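Local atomic coordinates of conserved hypothetical protein BT1257 (Bacteroides thetaiotaomicron, PDB entry 2FG1), a protein that is of unknown function but, as a macrodomain protein, probably removes ADP-ribose from modified thymidines in DNA by hydrolysis. Residues Lys22-Ile27 and Leu77-Met82; Gly66-Val71 and Lys108-Phe113; Ile98-Val103 and Glu136-Ile141. All blocks are in the same frame, centred on the assembly; numbering follows the deposited sequence. Where two conformers were deposited one is given.

Contact 1 (Lys22-Ile27 and Leu77-Met82); sequences KVITHI and LYVANM
Strands Lys22-Ile27 and Leu77-Met82 run parallel, their axes 4.5 Å apart and inclined at 22°, joined by a ladder of five backbone hydrogen bonds that begins with Tyr78 N to Lys22 O and ends with Met82 N to His26 O. Four CA-H...O contacts supplement it, such as Val23 CA to Tyr78 O at 3.3 Å. On the face carrying Ile24, the side chains of His26 and Asn81 lie side by side. His26 NE2 donates to Asn81 OD1 at 2.8 Å in a nearly straight bond; the acceptor sits close to the imidazole plane and is approached on a lone pair, although ring and amide planes stand 82° apart. With chi1 at 71°, the His26 ring is tucked between its own backbone N and carbonyl carbon, which sets it alongside Asn81. Asn81 ND2 is held by Gln69 OE1 and Pro49 O, fixing the amide's rotation. On the other face, the selenomethionine Met82 bends back at chi3 and lays CE 3.9 Å from Thr25 CB and 4.0 Å from Ile27 CG1, while Val23 CG1 meets Ala80 CB at 3.9 Å. Helix 38-45 packs against Ile24, His26 and Val79, and strands 120-123 and 68-74 flank these neighbouring parallel strands in the macrodomain's central mixed sheet.

Contact 2 (Gly66-Val71 and Lys108-Phe113); sequences GAVQFV and KEVALF
Phe70, on edge strand 68-74, and Phe113, on helix 100-117, form an offset stack where the helix packs on the sheet of this three-layer alpha/beta/alpha macrodomain. The ring planes differ by only 2° and the centroids lie 3.9 Å apart. The side chains approach from opposing backbones and slide past one another: Phe113 CG stands anti to its own N (chi1 -178°), carrying the ring toward the strand, whereas Phe70 CG, anti to its carbonyl carbon (chi1 -61°), lays its ring between Phe113 and Val68. Phe113 CB also rests over the Phe70 face, 4.0 Å from the centroid. Val68 CG1 lies against the opposite face, displaced toward the rim, so Phe70 is sandwiched. Val110 CA and Glu109 CG meet its edge, and Val110 CG2 touches Phe70 CE1 at 4.0 Å. Tyr78 packs edge-to-face with Phe113, extending the aromatic cluster toward the neighbouring strand.

The polar margin is bridged by water. Glu109 is extended beyond CG, which brings its carboxylate beside Val68, yet no direct hydrogen bond crosses. Instead two waters both donate to Glu109 OE1: one also donates to Gly66 O, while the other accepts from Val68 N at 2.9 Å and reaches Glu109 OE1 at 2.6 Å.

Contact 3 (Ile98-Val103 and Glu136-Ile141); sequences IRYDAV and ELMEQI
Tyr100 and Met138 bring together the N-terminal turn of helix 100-117 and helix 135-147, two helices of the macrodomain fold, at a CA-CA separation of 7.3 Å. The close-packed part centres on the selenomethionine Met138. Its CG is anti to the backbone N (chi1 -168°), but bends at chi2 and chi3 turn the tip across to the other segment. There Met138 CE meets Ile98 CD1 tip to tip at 3.7 Å and also touches Tyr100 CE1, while Met138 SE lies 3.7 Å from Val103 CG1, the two side chains crossing at about a right angle.

The outer side is solvent-facing and less well fixed. Leu137, which is exposed, makes a CH-pi contact with one face of the Tyr100 ring: CD1 stands 23° off the ring normal and 4.0 Å from the centroid. Leu137 was modelled in two conformers and this approach holds for one of them, so it is less certain. The phenol end continues past this contact, with Tyr100 OH hydrogen-bonded to Lys134 N. No hydrogen bond links the two segments. Ile141, farther along the helix, is buried and belongs with the packed part: its CD1 closes against the base of the tyrosine, 3.9 Å from Tyr100 CB.

Overall arrangement
Contact 1 lies about 5 Å from the chain's centre, and the other two extend outward from it. Contact 2, its centre about 8 Å from that of contact 1, adds the antiparallel edge strand to the same sheet: Val79 N probably bonds to Val71 O, and Asn81 N to Gln69 O, each at 2.8 Å. Between sheet and helix, Val23 CG2 touches Phe113 CE2 at 3.8 Å. Contact 3 is about 16 Å from contact 1, centre to centre, yet joins it through Ile27 CD1, which is 3.8 Å from both Val103 CG2 and Ile98 CD1. Contacts 2 and 3 share helix 100-117, with centres about 15 Å apart, so this helix links the edge strand to helix 135-147.

Contact 1 (Lys22-Ile27 and Leu77-Met82)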
ATOM      1  N   LYS A  22      -0.020  -0.696 -13.698  1.00 18.11           N
ATOM      2  CA  LYS A  22      -0.739  -0.848 -12.431  0.60 18.32           C
ATOM      3  C   LYS A  22       0.236  -0.883 -11.263  1.00 18.11           C
ATOM      4  O   LYS A  22       1.320  -1.470 -11.372  1.00 18.68           O
ATOM      5  CB  LYS A  22      -1.561  -2.141 -12.437  0.60 18.22           C
ATOM      6  CG  LYS A  22      -2.512  -2.310 -13.626  0.60 18.70           C
ATOM      7  CD  LYS A  22      -3.063  -3.734 -13.700  0.60 19.22           C
ATOM      8  CE  LYS A  22      -3.807  -3.990 -14.995  0.60 20.44           C
ATOM      9  NZ  LYS A  22      -4.508  -5.301 -14.944  0.60 20.27           N
ATOM     10  N   VAL A  23      -0.157  -0.268 -10.153  1.00 18.09           N
ATOM     11  CA  VAL A  23       0.625  -0.296  -8.912  1.00 18.41           C
ATOM     12  C   VAL A  23      -0.261  -0.855  -7.808  1.00 18.21           C
ATOM     13  O   VAL A  23      -1.326  -0.284  -7.502  1.00 18.71           O
ATOM     14  CB  VAL A  23       1.137   1.108  -8.517  1.00 19.07           C
ATOM     15  CG1 VAL A  23       1.950   1.045  -7.230  1.00 20.31           C
ATOM     16  CG2 VAL A  23       1.992   1.710  -9.636  1.00 20.43           C
ATOM     17  N   ILE A  24       0.162  -1.972  -7.222  1.00 17.98           N
ATOM     18  CA  ILE A  24      -0.530  -2.549  -6.069  1.00 18.27           C
ATOM     19  C   ILE A  24       0.096  -1.950  -4.816  1.00 18.41           C
ATOM     20  O   ILE A  24       1.304  -2.118  -4.583  1.00 18.85           O
ATOM     21  CB  ILE A  24      -0.365  -4.078  -6.041  1.00 18.09           C
ATOM     22  CG1 ILE A  24      -1.029  -4.715  -7.260  1.00 18.88           C
ATOM     23  CG2 ILE A  24      -0.949  -4.679  -4.744  1.00 19.56           C
ATOM     24  CD1 ILE A  24      -0.544  -6.132  -7.544  1.00 19.86           C
ATOM     25  N   THR A  25      -0.699  -1.258  -4.006  1.00 17.92           N
ATOM     26  CA  THR A  25      -0.193  -0.569  -2.819  1.00 17.99           C
ATOM     27  C   THR A  25      -0.648  -1.284  -1.563  1.00 18.11           C
ATOM     28  O   THR A  25      -1.822  -1.628  -1.443  1.00 18.64           O
ATOM     29  CB  THR A  25      -0.707   0.882  -2.731  1.00 18.98           C
ATOM     30  OG1 THR A  25      -2.142   0.880  -2.699  1.00 19.05           O
ATOM     31  CG2 THR A  25      -0.254   1.707  -3.913  1.00 20.25           C
ATOM     32  N   HIS A  26       0.255  -1.469  -0.602  1.00 17.72           N
ATOM     33  CA  HIS A  26      -0.141  -2.057   0.677  1.00 17.73           C
ATOM     34  C   HIS A  26       0.745  -1.508   1.793  1.00 18.11           C
ATOM     35  O   HIS A  26       1.812  -0.956   1.538  1.00 17.91           O
ATOM     36  CB  HIS A  26      -0.098  -3.586   0.589  1.00 18.39           C
ATOM     37  CG  HIS A  26       1.285  -4.127   0.519  1.00 18.12           C
ATOM     38  ND1 HIS A  26       1.804  -4.933   1.505  1.00 18.82           N
ATOM     39  CD2 HIS A  26       2.282  -3.915  -0.372  1.00 18.67           C
ATOM     40  CE1 HIS A  26       3.063  -5.218   1.212  1.00 18.70           C
ATOM     41  NE2 HIS A  26       3.379  -4.606   0.084  1.00 18.27           N
ATOM     42  N   ILE A  27       0.272  -1.644   3.026  1.00 17.49           N
ATOM     43  CA  ILE A  27       0.938  -1.066   4.189  1.00 18.21           C
ATOM     44  C   ILE A  27       1.813  -2.095   4.885  1.00 18.08           C
ATOM     45  O   ILE A  27       1.335  -3.156   5.334  1.00 18.43           O
ATOM     46  CB  ILE A  27      -0.075  -0.476   5.193  1.00 18.17           C
ATOM     47  CG1 ILE A  27      -0.840   0.697   4.560  1.00 18.78           C
ATOM     48  CG2 ILE A  27       0.649  -0.002   6.455  1.00 19.42           C
ATOM     49  CD1 ILE A  27      -2.020   1.203   5.402  1.00 18.67           C
ATOM     50  N   LEU A  77       3.428  -3.912 -14.179  1.00 20.26           N
ATOM     51  CA  LEU A  77       2.869  -4.165 -12.836  1.00 20.33           C
ATOM     52  C   LEU A  77       3.907  -4.003 -11.739  1.00 19.10           C
ATOM     53  O   LEU A  77       4.954  -4.662 -11.751  1.00 19.72           O
ATOM     54  CB  LEU A  77       2.196  -5.542 -12.747  1.00 20.71           C
ATOM     55  CG  LEU A  77       1.457  -5.941 -11.458  1.00 21.67           C
ATOM     56  CD1 LEU A  77       0.396  -4.933 -11.047  1.00 22.72           C
ATOM     57  CD2 LEU A  77       0.832  -7.318 -11.621  1.00 23.04           C
ATOM     58  N   TYR A  78       3.611  -3.110 -10.798  1.00 18.97           N
ATOM     59  CA  TYR A  78       4.499  -2.808  -9.685  1.00 18.98           C
ATOM     60  C   TYR A  78       3.782  -3.052  -8.374  1.00 18.71           C
ATOM     61  O   TYR A  78       2.545  -2.972  -8.312  1.00 19.45           O
ATOM     62  CB  TYR A  78       4.968  -1.348  -9.725  1.00 20.39           C
ATOM     63  CG  TYR A  78       5.737  -1.021 -10.975  1.00 21.40           C
ATOM     64  CD1 TYR A  78       7.134  -1.042 -10.988  1.00 22.06           C
ATOM     65  CD2 TYR A  78       5.066  -0.714 -12.158  1.00 21.86           C
ATOM     66  CE1 TYR A  78       7.839  -0.755 -12.157  1.00 23.89           C
ATOM     67  CE2 TYR A  78       5.761  -0.431 -13.329  1.00 23.16           C
ATOM     68  CZ  TYR A  78       7.144  -0.458 -13.314  1.00 22.78           C
ATOM     69  OH  TYR A  78       7.828  -0.173 -14.481  1.00 25.36           O
ATOM     70  N   VAL A  79       4.553  -3.326  -7.324  1.00 18.31           N
ATOM     71  CA  VAL A  79       4.041  -3.347  -5.958  1.00 18.42           C
ATOM     72  C   VAL A  79       4.745  -2.255  -5.168  1.00 18.46           C
ATOM     73  O   VAL A  79       5.974  -2.129  -5.246  1.00 18.91           O
ATOM     74  CB  VAL A  79       4.255  -4.735  -5.287  1.00 18.24           C
ATOM     75  CG1 VAL A  79       3.861  -4.703  -3.797  1.00 19.61           C
ATOM     76  CG2 VAL A  79       3.498  -5.821  -6.033  1.00 18.73           C
ATOM     77  N   ALA A  80       3.974  -1.455  -4.431  1.00 18.07           N
ATOM     78  CA  ALA A  80       4.512  -0.412  -3.575  1.00 18.01           C
ATOM     79  C   ALA A  80       4.446  -0.878  -2.131  1.00 18.36           C
ATOM     80  O   ALA A  80       3.357  -1.003  -1.554  1.00 18.38           O
ATOM     81  CB  ALA A  80       3.718   0.880  -3.769  1.00 18.76           C
ATOM     82  N   ASN A  81       5.618  -1.147  -1.557  1.00 17.97           N
ATOM     83  CA  ASN A  81       5.740  -1.507  -0.142  1.00 18.06           C
ATOM     84  C   ASN A  81       5.804  -0.190   0.640  1.00 18.12           C
ATOM     85  O   ASN A  81       6.818   0.493   0.606  1.00 18.18           O
ATOM     86  CB  ASN A  81       7.034  -2.306   0.108  1.00 17.89           C
ATOM     87  CG  ASN A  81       7.065  -3.666  -0.587  1.00 17.79           C
ATOM     88  OD1 ASN A  81       6.053  -4.329  -0.766  1.00 18.01           O
ATOM     89  ND2 ASN A  81       8.283  -4.126  -0.909  1.00 17.75           N
HETATM   90  N   MSE A  82       4.706   0.170   1.307  1.00 17.94           N
HETATM   91  CA  MSE A  82       4.572   1.482   1.941  1.00 18.43           C
HETATM   92  C   MSE A  82       4.725   1.345   3.441  1.00 17.94           C
HETATM   93  O   MSE A  82       3.915   0.687   4.077  1.00 17.99           O
HETATM   94  CB  MSE A  82       3.178   2.062   1.661  1.00 18.33           C
HETATM   95  CG  MSE A  82       2.822   2.214   0.170  1.00 18.35           C
HETATM   96 SE   MSE A  82       1.165   3.201  -0.121  0.90 22.09          SE
HETATM   97  CE  MSE A  82      -0.065   2.094   0.918  1.00 19.93           C
TER

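Contact 2 (Gly66-Val71 and Lys108-Phe113)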
ATOM      1  N   GLY A  66       6.545   6.512   6.286  1.00 18.37           N
ATOM      2  CA  GLY A  66       6.350   7.461   5.197  1.00 18.47           C
ATOM      3  C   GLY A  66       7.113   7.120   3.933  1.00 18.38           C
ATOM      4  O   GLY A  66       6.815   7.677   2.884  1.00 19.08           O
ATOM      5  N   ALA A  67       8.073   6.195   4.026  1.00 18.34           N
ATOM      6  CA  ALA A  67       8.871   5.790   2.866  1.00 18.38           C
ATOM      7  C   ALA A  67       8.174   4.703   2.050  1.00 18.30           C
ATOM      8  O   ALA A  67       7.330   3.956   2.567  1.00 18.13           O
ATOM      9  CB  ALA A  67      10.264   5.325   3.299  1.00 18.95           C
ATOM     10  N   VAL A  68       8.537   4.605   0.774  1.00 18.08           N
ATOM     11  CA  VAL A  68       7.939   3.631  -0.137  1.00 18.35           C
ATOM     12  C   VAL A  68       9.026   3.019  -1.004  1.00 18.42           C
ATOM     13  O   VAL A  68       9.906   3.731  -1.506  1.00 18.97           O
ATOM     14  CB  VAL A  68       6.873   4.296  -1.061  1.00 18.29           C
ATOM     15  CG1 VAL A  68       6.189   3.247  -1.942  1.00 18.56           C
ATOM     16  CG2 VAL A  68       5.837   5.059  -0.244  1.00 19.20           C
ATOM     17  N   GLN A  69       8.922   1.705  -1.217  1.00 18.49           N
ATOM     18  CA  GLN A  69       9.755   0.971  -2.162  1.00 18.44           C
ATOM     19  C   GLN A  69       8.871   0.430  -3.272  1.00 18.62           C
ATOM     20  O   GLN A  69       7.858  -0.221  -2.994  1.00 18.62           O
ATOM     21  CB  GLN A  69      10.427  -0.186  -1.433  1.00 18.61           C
ATOM     22  CG  GLN A  69      11.262  -1.111  -2.295  1.00 18.64           C
ATOM     23  CD  GLN A  69      11.765  -2.273  -1.485  1.00 18.43           C
ATOM     24  OE1 GLN A  69      10.986  -2.987  -0.865  1.00 18.46           O
ATOM     25  NE2 GLN A  69      13.082  -2.477  -1.489  1.00 18.18           N
ATOM     26  N   PHE A  70       9.249   0.703  -4.523  1.00 18.56           N
ATOM     27  CA  PHE A  70       8.501   0.232  -5.685  1.00 18.86           C
ATOM     28  C   PHE A  70       9.240  -0.922  -6.334  1.00 18.97           C
ATOM     29  O   PHE A  70      10.428  -0.803  -6.653  1.00 19.74           O
ATOM     30  CB  PHE A  70       8.302   1.366  -6.707  1.00 19.06           C
ATOM     31  CG  PHE A  70       7.530   2.542  -6.160  1.00 19.02           C
ATOM     32  CD1 PHE A  70       6.145   2.596  -6.273  1.00 19.47           C
ATOM     33  CD2 PHE A  70       8.189   3.597  -5.531  1.00 20.32           C
ATOM     34  CE1 PHE A  70       5.431   3.687  -5.760  1.00 18.75           C
ATOM     35  CE2 PHE A  70       7.477   4.688  -5.015  1.00 19.84           C
ATOM     36  CZ  PHE A  70       6.099   4.730  -5.141  1.00 19.35           C
ATOM     37  N   VAL A  71       8.570  -2.060  -6.475  0.50 18.91           N
ATOM     38  CA  VAL A  71       9.188  -3.214  -7.125  0.50 19.99           C
ATOM     39  C   VAL A  71       8.363  -3.618  -8.326  0.50 19.65           C
ATOM     40  O   VAL A  71       7.134  -3.594  -8.304  0.50 19.68           O
ATOM     41  CB  VAL A  71       9.400  -4.424  -6.155  0.50 20.54           C
ATOM     42  CG1 VAL A  71       8.082  -5.047  -5.751  0.50 21.18           C
ATOM     43  CG2 VAL A  71      10.297  -5.482  -6.770  0.50 22.65           C
ATOM     44  N   LYS A 108       1.670  10.245  -1.038  1.00 17.00           N
ATOM     45  CA  LYS A 108       2.234  11.354  -1.818  1.00 17.02           C
ATOM     46  C   LYS A 108       3.303  10.826  -2.792  1.00 17.34           C
ATOM     47  O   LYS A 108       3.382  11.265  -3.948  1.00 17.32           O
ATOM     48  CB  LYS A 108       2.850  12.413  -0.901  1.00 16.74           C
ATOM     49  CG  LYS A 108       1.857  13.391  -0.266  1.00 17.26           C
ATOM     50  CD  LYS A 108       2.585  14.524   0.460  1.00 17.30           C
ATOM     51  CE  LYS A 108       1.660  15.651   0.885  1.00 20.22           C
ATOM     52  NZ  LYS A 108       0.543  15.207   1.744  1.00 20.19           N
ATOM     53  N   GLU A 109       4.125   9.893  -2.320  1.00 17.34           N
ATOM     54  CA  GLU A 109       5.164   9.322  -3.185  1.00 18.11           C
ATOM     55  C   GLU A 109       4.548   8.415  -4.257  1.00 17.81           C
ATOM     56  O   GLU A 109       4.977   8.435  -5.425  1.00 17.71           O
ATOM     57  CB  GLU A 109       6.245   8.601  -2.368  1.00 18.63           C
ATOM     58  CG  GLU A 109       7.460   8.199  -3.216  1.00 20.47           C
ATOM     59  CD  GLU A 109       8.595   7.599  -2.416  1.00 20.98           C
ATOM     60  OE1 GLU A 109       8.630   7.766  -1.181  1.00 22.93           O
ATOM     61  OE2 GLU A 109       9.481   6.966  -3.034  1.00 22.59           O
ATOM     62  N   VAL A 110       3.528   7.641  -3.883  1.00 17.64           N
ATOM     63  CA  VAL A 110       2.799   6.838  -4.854  1.00 18.16           C
ATOM     64  C   VAL A 110       2.150   7.731  -5.919  1.00 17.80           C
ATOM     65  O   VAL A 110       2.133   7.373  -7.101  1.00 18.16           O
ATOM     66  CB  VAL A 110       1.753   5.942  -4.166  1.00 17.98           C
ATOM     67  CG1 VAL A 110       0.843   5.263  -5.186  1.00 18.71           C
ATOM     68  CG2 VAL A 110       2.469   4.897  -3.290  1.00 19.56           C
ATOM     69  N   ALA A 111       1.624   8.890  -5.520  1.00 17.81           N
ATOM     70  CA  ALA A 111       1.022   9.797  -6.498  1.00 17.64           C
ATOM     71  C   ALA A 111       2.038  10.207  -7.574  1.00 17.93           C
ATOM     72  O   ALA A 111       1.732  10.175  -8.764  1.00 18.32           O
ATOM     73  CB  ALA A 111       0.433  11.016  -5.816  1.00 18.19           C
ATOM     74  N   LEU A 112       3.241  10.591  -7.156  1.00 17.55           N
ATOM     75  CA  LEU A 112       4.271  10.987  -8.122  1.00 18.16           C
ATOM     76  C   LEU A 112       4.657   9.829  -9.031  1.00 18.09           C
ATOM     77  O   LEU A 112       4.783   9.999 -10.242  1.00 17.95           O
ATOM     78  CB  LEU A 112       5.504  11.521  -7.402  1.00 19.57           C
ATOM     79  CG  LEU A 112       5.295  12.780  -6.566  1.00 21.83           C
ATOM     80  CD1 LEU A 112       6.520  13.051  -5.719  1.00 23.92           C
ATOM     81  CD2 LEU A 112       4.995  13.957  -7.435  1.00 24.13           C
ATOM     82  N   PHE A 113       4.830   8.652  -8.445  1.00 17.95           N
ATOM     83  CA  PHE A 113       5.228   7.475  -9.215  1.00 18.36           C
ATOM     84  C   PHE A 113       4.156   7.097 -10.247  1.00 18.05           C
ATOM     85  O   PHE A 113       4.469   6.834 -11.421  1.00 18.26           O
ATOM     86  CB  PHE A 113       5.508   6.309  -8.256  1.00 19.21           C
ATOM     87  CG  PHE A 113       5.982   5.046  -8.936  1.00 19.69           C
ATOM     88  CD1 PHE A 113       7.337   4.755  -9.014  1.00 19.89           C
ATOM     89  CD2 PHE A 113       5.075   4.136  -9.463  1.00 20.65           C
ATOM     90  CE1 PHE A 113       7.782   3.574  -9.626  1.00 21.13           C
ATOM     91  CE2 PHE A 113       5.508   2.957 -10.090  1.00 21.14           C
ATOM     92  CZ  PHE A 113       6.861   2.681 -10.166  1.00 20.86           C
TER
HETATM   93  O   HOH W   1       7.935   9.247   1.002  1.00 14.32           O
HETATM   94  O   HOH W   2      10.631   6.533   0.032  1.00 13.69           O

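Contact 3 (Ile98-Val103 and Glu136-Ile141)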
ATOM      1  N   ILE A  98      -1.282   1.527  13.130  1.00 18.72           N
ATOM      2  CA  ILE A  98      -1.504   2.406  11.974  1.00 18.85           C
ATOM      3  C   ILE A  98      -1.014   3.833  12.263  1.00 18.27           C
ATOM      4  O   ILE A  98      -1.208   4.366  13.352  1.00 18.00           O
ATOM      5  CB  ILE A  98      -3.007   2.405  11.533  1.00 19.05           C
ATOM      6  CG1 ILE A  98      -3.181   3.006  10.134  1.00 19.82           C
ATOM      7  CG2 ILE A  98      -3.892   3.152  12.516  1.00 19.34           C
ATOM      8  CD1 ILE A  98      -2.524   2.211   9.030  1.00 21.02           C
ATOM      9  N   ARG A  99      -0.356   4.432  11.280  1.00 18.04           N
ATOM     10  CA  ARG A  99       0.046   5.836  11.372  1.00 18.00           C
ATOM     11  C   ARG A  99      -0.487   6.559  10.146  1.00 17.69           C
ATOM     12  O   ARG A  99       0.048   6.417   9.042  1.00 18.13           O
ATOM     13  CB  ARG A  99       1.567   5.963  11.470  1.00 18.26           C
ATOM     14  CG  ARG A  99       2.161   5.414  12.773  1.00 18.56           C
ATOM     15  CD  ARG A  99       1.713   6.233  13.978  1.00 18.62           C
ATOM     16  NE  ARG A  99       2.335   5.791  15.228  1.00 19.62           N
ATOM     17  CZ  ARG A  99       1.859   4.826  16.018  1.00 20.04           C
ATOM     18  NH1 ARG A  99       0.755   4.162  15.689  1.00 18.53           N
ATOM     19  NH2 ARG A  99       2.501   4.505  17.135  1.00 20.27           N
ATOM     20  N   TYR A 100      -1.575   7.298  10.322  1.00 18.06           N
ATOM     21  CA  TYR A 100      -2.265   7.932   9.187  1.00 18.87           C
ATOM     22  C   TYR A 100      -1.388   8.942   8.470  1.00 18.81           C
ATOM     23  O   TYR A 100      -1.422   9.032   7.248  1.00 19.35           O
ATOM     24  CB  TYR A 100      -3.571   8.591   9.625  1.00 19.31           C
ATOM     25  CG  TYR A 100      -4.632   7.628  10.106  1.00 20.32           C
ATOM     26  CD1 TYR A 100      -5.360   6.857   9.202  1.00 20.68           C
ATOM     27  CD2 TYR A 100      -4.918   7.504  11.463  1.00 21.37           C
ATOM     28  CE1 TYR A 100      -6.350   5.976   9.639  1.00 21.15           C
ATOM     29  CE2 TYR A 100      -5.905   6.626  11.914  1.00 22.18           C
ATOM     30  CZ  TYR A 100      -6.609   5.863  10.997  1.00 21.10           C
ATOM     31  OH  TYR A 100      -7.581   5.001  11.442  1.00 21.96           O
ATOM     32  N   ASP A 101      -0.604   9.701   9.226  1.00 19.12           N
ATOM     33  CA  ASP A 101       0.318  10.663   8.610  1.00 19.63           C
ATOM     34  C   ASP A 101       1.390   9.975   7.763  1.00 19.13           C
ATOM     35  O   ASP A 101       1.733  10.438   6.662  1.00 19.28           O
ATOM     36  CB  ASP A 101       0.924  11.633   9.641  1.00 20.50           C
ATOM     37  CG  ASP A 101       1.660  10.937  10.797  1.00 22.59           C
ATOM     38  OD1 ASP A 101       1.487   9.725  11.065  1.00 23.84           O
ATOM     39  OD2 ASP A 101       2.418  11.650  11.499  1.00 27.04           O
ATOM     40  N   ALA A 102       1.892   8.850   8.258  1.00 18.79           N
ATOM     41  CA  ALA A 102       2.842   8.056   7.490  1.00 18.33           C
ATOM     42  C   ALA A 102       2.215   7.528   6.206  1.00 18.17           C
ATOM     43  O   ALA A 102       2.819   7.614   5.133  1.00 17.70           O
ATOM     44  CB  ALA A 102       3.388   6.905   8.333  1.00 18.97           C
ATOM     45  N   VAL A 103       0.999   6.989   6.290  1.00 17.69           N
ATOM     46  CA  VAL A 103       0.326   6.492   5.097  1.00 18.04           C
ATOM     47  C   VAL A 103       0.135   7.624   4.095  1.00 17.43           C
ATOM     48  O   VAL A 103       0.342   7.426   2.911  1.00 17.47           O
ATOM     49  CB  VAL A 103      -1.022   5.794   5.411  1.00 18.21           C
ATOM     50  CG1 VAL A 103      -1.686   5.312   4.125  1.00 20.28           C
ATOM     51  CG2 VAL A 103      -0.795   4.616   6.358  1.00 19.29           C
ATOM     52  N   GLU A 136     -13.213   4.922   7.139  0.50 19.75           N
ATOM     53  CA  GLU A 136     -13.802   6.236   6.874  0.50 20.00           C
ATOM     54  C   GLU A 136     -12.749   7.344   6.846  0.50 19.86           C
ATOM     55  O   GLU A 136     -12.915   8.365   6.172  0.50 20.13           O
ATOM     56  CB  GLU A 136     -14.918   6.553   7.884  0.50 20.14           C
ATOM     57  CG  GLU A 136     -14.768   5.878   9.249  0.50 21.46           C
ATOM     58  CD  GLU A 136     -15.446   4.515   9.310  0.50 21.94           C
ATOM     59  OE1 GLU A 136     -14.746   3.493   9.146  0.50 20.37           O
ATOM     60  OE2 GLU A 136     -16.680   4.467   9.518  0.50 24.31           O
ATOM     61  N   LEU A 137     -11.654   7.128   7.565  0.50 19.61           N
ATOM     62  CA  LEU A 137     -10.546   8.067   7.577  0.50 19.54           C
ATOM     63  C   LEU A 137      -9.553   7.773   6.440  0.50 19.22           C
ATOM     64  O   LEU A 137      -9.187   8.669   5.674  0.50 19.25           O
ATOM     65  CB  LEU A 137      -9.852   8.012   8.943  0.50 20.16           C
ATOM     66  CG  LEU A 137      -9.113   9.224   9.514  0.50 21.00           C
ATOM     67  CD1 LEU A 137      -7.851   9.497   8.725  0.50 21.82           C
ATOM     68  CD2 LEU A 137     -10.009  10.469   9.596  0.50 20.05           C
HETATM   69  N   MSE A 138      -9.123   6.515   6.344  1.00 18.63           N
HETATM   70  CA  MSE A 138      -8.208   6.050   5.318  1.00 18.54           C
HETATM   71  C   MSE A 138      -8.721   6.408   3.919  1.00 18.10           C
HETATM   72  O   MSE A 138      -7.962   6.886   3.066  1.00 17.69           O
HETATM   73  CB  MSE A 138      -8.052   4.541   5.456  1.00 19.31           C
HETATM   74  CG  MSE A 138      -6.923   3.978   4.651  1.00 20.45           C
HETATM   75 SE   MSE A 138      -5.181   4.641   5.239  0.90 29.54          SE
HETATM   76  CE  MSE A 138      -5.134   3.779   6.896  1.00 28.08           C
ATOM     77  N   GLU A 139     -10.018   6.222   3.711  1.00 17.65           N
ATOM     78  CA  GLU A 139     -10.632   6.528   2.422  1.00 18.11           C
ATOM     79  C   GLU A 139     -10.455   8.004   2.057  1.00 17.65           C
ATOM     80  O   GLU A 139     -10.181   8.336   0.899  1.00 17.15           O
ATOM     81  CB  GLU A 139     -12.122   6.163   2.438  1.00 18.83           C
ATOM     82  CG  GLU A 139     -12.789   6.333   1.087  1.00 21.61           C
ATOM     83  CD  GLU A 139     -14.291   6.193   1.126  1.00 23.30           C
ATOM     84  OE1 GLU A 139     -14.895   6.569   2.151  1.00 26.09           O
ATOM     85  OE2 GLU A 139     -14.866   5.736   0.110  1.00 24.10           O
ATOM     86  N   GLN A 140     -10.597   8.879   3.044  1.00 16.48           N
ATOM     87  CA  GLN A 140     -10.473  10.322   2.814  1.00 16.57           C
ATOM     88  C   GLN A 140      -9.046  10.668   2.370  1.00 16.67           C
ATOM     89  O   GLN A 140      -8.844  11.463   1.446  1.00 16.20           O
ATOM     90  CB  GLN A 140     -10.886  11.100   4.063  1.00 16.81           C
ATOM     91  CG  GLN A 140     -10.871  12.619   3.872  1.00 17.51           C
ATOM     92  CD  GLN A 140     -11.817  13.098   2.786  1.00 19.41           C
ATOM     93  OE1 GLN A 140     -12.948  12.625   2.677  1.00 21.71           O
ATOM     94  NE2 GLN A 140     -11.365  14.065   1.990  1.00 19.90           N
ATOM     95  N   ILE A 141      -8.054  10.057   3.003  1.00 16.37           N
ATOM     96  CA  ILE A 141      -6.661  10.266   2.612  1.00 17.31           C
ATOM     97  C   ILE A 141      -6.414   9.807   1.172  1.00 17.11           C
ATOM     98  O   ILE A 141      -5.759  10.513   0.383  1.00 17.37           O
ATOM     99  CB  ILE A 141      -5.693   9.554   3.578  1.00 17.44           C
ATOM    100  CG1 ILE A 141      -5.873  10.088   5.008  1.00 17.75           C
ATOM    101  CG2 ILE A 141      -4.244   9.722   3.114  1.00 18.32           C
ATOM    102  CD1 ILE A 141      -5.150   9.247   6.077  1.00 18.55           C
TER